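Local coordinates for type IV pilus assembly protein PilF (Pseudomonas aeruginosa, PDB 2HO1) that is an outer-membrane lipoprotein of tetratricopeptide repeats, essential for type IV pili, that interacts with PilQ and is required for its localization and assembly into dodecameric secretins, at residues A[149-152]-A[158-161]; A[207-212]-A[242-247]. One frame throughout, in Å; residues are numbered along the deposited sequence.

Contact 1. Residues A[149-152]-A[158-161]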
# COMPACT_ATOMS: atom_id res chain seq x y z
N LEU A 149 -10.68 -5.40 -5.78
CA LEU A 149 -11.48 -6.62 -5.64
C LEU A 149 -11.36 -7.17 -4.22
O LEU A 149 -12.37 -7.56 -3.62
CB LEU A 149 -11.06 -7.66 -6.69
CG LEU A 149 -11.38 -7.29 -8.15
CD1 LEU A 149 -10.55 -8.16 -9.06
CD2 LEU A 149 -12.86 -7.45 -8.47
N VAL A 150 -10.14 -7.20 -3.66
CA VAL A 150 -9.94 -7.69 -2.29
C VAL A 150 -10.72 -6.79 -1.32
O VAL A 150 -11.32 -7.28 -0.36
CB VAL A 150 -8.42 -7.69 -1.91
CG1 VAL A 150 -8.23 -7.94 -0.40
CG2 VAL A 150 -7.66 -8.75 -2.73
N SER A 151 -10.75 -5.49 -1.58
CA SER A 151 -11.48 -4.59 -0.70
C SER A 151 -12.97 -4.93 -0.69
O SER A 151 -13.65 -4.82 0.35
CB SER A 151 -11.27 -3.13 -1.12
OG SER A 151 -9.94 -2.72 -0.84
N LEU A 152 -13.49 -5.34 -1.85
CA LEU A 152 -14.89 -5.73 -1.95
C LEU A 152 -15.18 -6.85 -0.97
O LEU A 152 -16.12 -6.78 -0.18
CB LEU A 152 -15.20 -6.19 -3.38
CG LEU A 152 -16.06 -5.28 -4.25
CD1 LEU A 152 -15.99 -3.84 -3.78
CD2 LEU A 152 -15.63 -5.39 -5.70
N ALA A 158 -16.29 1.59 -0.34
CA ALA A 158 -15.79 2.93 -0.61
C ALA A 158 -14.27 2.84 -0.89
O ALA A 158 -13.72 3.51 -1.77
CB ALA A 158 -16.07 3.87 0.59
N GLN A 159 -13.61 1.96 -0.16
CA GLN A 159 -12.20 1.74 -0.32
C GLN A 159 -11.94 1.06 -1.68
O GLN A 159 -11.01 1.40 -2.39
CB GLN A 159 -11.70 0.85 0.81
CG GLN A 159 -10.23 0.60 0.77
CD GLN A 159 -9.79 -0.21 1.95
OE1 GLN A 159 -9.56 -1.44 1.85
NE2 GLN A 159 -9.66 0.46 3.10
N ALA A 160 -12.79 0.08 -2.03
CA ALA A 160 -12.65 -0.62 -3.29
C ALA A 160 -12.72 0.41 -4.43
O ALA A 160 -11.91 0.38 -5.38
CB ALA A 160 -13.80 -1.66 -3.46
N LYS A 161 -13.67 1.33 -4.29
CA LYS A 161 -13.89 2.37 -5.29
C LYS A 161 -12.63 3.18 -5.53
O LYS A 161 -12.26 3.43 -6.69
CB LYS A 161 -15.05 3.26 -4.85
CG LYS A 161 -15.46 4.34 -5.81
CD LYS A 161 -16.56 5.16 -5.15
CE LYS A 161 -16.87 6.47 -5.87
NZ LYS A 161 -17.81 7.27 -5.00
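Ser151 meets Gln159 and Ala160 where helix 140-153 lies against helix 157-170, the two helices joined by a short turn. The backbones come close: the CA atoms of Ser151 and Ala160 are 4.9 Å apart, a spacing that the small side chains at both positions permit. Gln159 is the side chain to follow. Its CB leaves on the side that faces helix 140-153, and CG, anti to the backbone N (chi1 -178°), runs 3.7 Å from Ser151 OG. The chain stays extended to CD, which passes 3.8 Å from the same OG. At the tip, OE1 comes to 3.0 Å from Ser151 OG, close enough for a hydrogen bond. The carbonyl O of Leu147, one turn back in the serine's own helix, is the hydroxyl's other acceptor. Beside this polar pair, Ser151 CB rests on the backbone of Ala160, 3.6 Å from its CA, and lies 3.7 Å from its methyl CB. Leu152 lies against Phe164, further along helix 157-170, and against Glu180 of helix 175-187. The pairing is that of the two antiparallel helices of a tetratricopeptide repeat, probably the fourth. Chemically, small residues bring the backbones together, while a buried hydroxyl has an acceptor within reach in each helix.

Contact 2. Residues A[207-212]-A[242-247]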
# COMPACT_ATOMS: atom_id res chain seq x y z
N GLN A 207 -20.67 -9.01 -21.88
CA GLN A 207 -21.92 -8.80 -21.16
C GLN A 207 -22.18 -10.16 -20.55
O GLN A 207 -21.90 -11.18 -21.18
CB GLN A 207 -23.09 -8.44 -22.09
CG GLN A 207 -23.27 -6.94 -22.39
CD GLN A 207 -23.87 -6.13 -21.23
OE1 GLN A 207 -24.03 -6.62 -20.12
NE2 GLN A 207 -24.19 -4.89 -21.50
N ASN A 208 -22.66 -10.20 -19.32
CA ASN A 208 -22.98 -11.46 -18.67
C ASN A 208 -24.29 -11.21 -17.95
O ASN A 208 -24.82 -10.11 -18.04
CB ASN A 208 -21.84 -11.92 -17.71
CG ASN A 208 -21.46 -10.87 -16.66
OD1 ASN A 208 -22.26 -10.01 -16.29
ND2 ASN A 208 -20.25 -10.97 -16.14
N ALA A 209 -24.82 -12.21 -17.26
CA ALA A 209 -26.09 -12.05 -16.58
C ALA A 209 -26.04 -10.82 -15.67
O ALA A 209 -26.92 -9.95 -15.73
CB ALA A 209 -26.39 -13.29 -15.77
N ARG A 210 -25.00 -10.75 -14.85
CA ARG A 210 -24.80 -9.64 -13.93
C ARG A 210 -24.85 -8.27 -14.61
O ARG A 210 -25.61 -7.41 -14.21
CB ARG A 210 -23.47 -9.79 -13.21
CG ARG A 210 -23.16 -8.62 -12.25
CD ARG A 210 -21.69 -8.58 -11.87
NE ARG A 210 -21.41 -7.43 -11.02
CZ ARG A 210 -20.19 -7.01 -10.71
NH1 ARG A 210 -19.14 -7.64 -11.19
NH2 ARG A 210 -20.03 -5.95 -9.93
N SER A 211 -24.03 -8.08 -15.64
CA SER A 211 -23.99 -6.79 -16.31
C SER A 211 -25.25 -6.43 -17.08
O SER A 211 -25.60 -5.24 -17.17
CB SER A 211 -22.76 -6.68 -17.21
OG SER A 211 -22.78 -7.59 -18.27
N LEU A 212 -25.95 -7.42 -17.63
CA LEU A 212 -27.19 -7.16 -18.36
C LEU A 212 -28.22 -6.61 -17.37
O LEU A 212 -28.91 -5.64 -17.67
CB LEU A 212 -27.74 -8.43 -19.04
CG LEU A 212 -26.93 -8.87 -20.27
CD1 LEU A 212 -27.31 -10.29 -20.69
CD2 LEU A 212 -27.14 -7.87 -21.41
N SER A 242 -30.47 -18.05 -15.00
CA SER A 242 -29.75 -17.21 -14.04
C SER A 242 -30.68 -16.57 -13.02
O SER A 242 -31.88 -16.42 -13.27
CB SER A 242 -29.00 -16.10 -14.77
OG SER A 242 -29.90 -15.25 -15.45
N LEU A 243 -30.14 -16.23 -11.85
CA LEU A 243 -30.93 -15.57 -10.83
C LEU A 243 -31.25 -14.18 -11.36
O LEU A 243 -32.31 -13.62 -11.05
CB LEU A 243 -30.16 -15.47 -9.51
CG LEU A 243 -30.78 -14.48 -8.51
CD1 LEU A 243 -32.26 -14.79 -8.32
CD2 LEU A 243 -30.05 -14.56 -7.17
N GLU A 244 -30.34 -13.63 -12.15
CA GLU A 244 -30.53 -12.30 -12.73
C GLU A 244 -31.80 -12.24 -13.55
O GLU A 244 -32.56 -11.28 -13.44
CB GLU A 244 -29.36 -11.91 -13.63
CG GLU A 244 -28.11 -11.44 -12.90
CD GLU A 244 -27.31 -12.57 -12.28
OE1 GLU A 244 -27.58 -13.76 -12.58
OE2 GLU A 244 -26.39 -12.27 -11.50
N TYR A 245 -32.02 -13.24 -14.41
CA TYR A 245 -33.22 -13.23 -15.24
C TYR A 245 -34.48 -13.36 -14.39
O TYR A 245 -35.53 -12.80 -14.71
CB TYR A 245 -33.19 -14.36 -16.26
CG TYR A 245 -34.40 -14.35 -17.14
CD1 TYR A 245 -34.69 -13.24 -17.94
CD2 TYR A 245 -35.29 -15.42 -17.15
CE1 TYR A 245 -35.83 -13.20 -18.74
CE2 TYR A 245 -36.44 -15.40 -17.94
CZ TYR A 245 -36.70 -14.29 -18.73
OH TYR A 245 -37.83 -14.26 -19.53
N GLN A 246 -34.37 -14.11 -13.31
CA GLN A 246 -35.48 -14.32 -12.40
C GLN A 246 -35.89 -12.96 -11.82
O GLN A 246 -37.08 -12.62 -11.80
CB GLN A 246 -35.02 -15.26 -11.29
CG GLN A 246 -36.00 -15.42 -10.15
CD GLN A 246 -35.39 -16.19 -9.00
OE1 GLN A 246 -35.08 -17.38 -9.13
NE2 GLN A 246 -35.21 -15.52 -7.86
N GLU A 247 -34.91 -12.20 -11.36
CA GLU A 247 -35.16 -10.88 -10.79
C GLU A 247 -35.71 -9.93 -11.85
O GLU A 247 -36.60 -9.14 -11.57
CB GLU A 247 -33.87 -10.28 -10.22
CG GLU A 247 -33.14 -11.15 -9.24
CD GLU A 247 -31.88 -10.50 -8.73
OE1 GLU A 247 -31.98 -9.51 -7.97
OE2 GLU A 247 -30.78 -10.96 -9.10
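Ala209 and Glu244 lie at the closest backbone approach, with CA atoms 5.9 Å apart, each in the first turn of its helix. The Ala209 methyl is the centre of the contact. Its CB lies 3.4 Å from Glu244 OE1 and 4.0 Å from Ser242 CB, so the acidic side chain and the serine both pack on it. Glu244 reaches across by its stem: CG sits beside the backbone N (chi1 -78°), 3.4 Å from Ala209 O, and a bend at chi2 (76°) turns the carboxylate back along the start of helix 209-221. There its OE2 comes 3.9 Å from Arg210 N, too far for a hydrogen bond, and no hydrogen bond crosses between the segments. The nearby helix start, with its positive dipole end, may nonetheless suit the carboxylate electrostatically. Arg210 meets Glu244 mainly through its backbone, with CB at the margin; the extended chain carries the guanidinium away to salt bridges with Glu180 and Asp183. Both helices are N-capped. Asn208 OD1 accepts from Ser211 N at 2.7 Å, nearly in line with its C=O, and Ser211 OG accepts from Asn208 N at 2.8 Å, completing a capping box. Ser242 OG caps the other helix through Tyr245 N and also hydrogen-bonds to Tyr239 O. Between the two segments in the chain runs helix 225-238, whose Tyr231 and Gln234 touch Leu212; Tyr239, in the loop after it, packs on Asn208 and Ala209, and Leu179 of helix 175-187 lies against Arg210 and Ser211.

Overall arrangement
Both segments of contact 1 precede those of contact 2 in the chain, so the two follow each other along the superhelix of repeats, their centres 22 Å apart and their nearest atoms about 6 Å apart without touching. Contact 1 pairs neighbouring helices within what is probably the fourth repeat; contact 2 brings helix 209-221, probably of the sixth, to the short helix 243-249 near the C-terminus. Helix 175-187 connects them: its Glu180 touches Leu152 of contact 1 and forms a salt bridge with Arg210 of contact 2. Contact 1 also borders the second subunit, whose Asp101 accepts hydrogen bonds from the backbone N atoms of Ala158 and Gln159, whereas contact 2 touches no other chain.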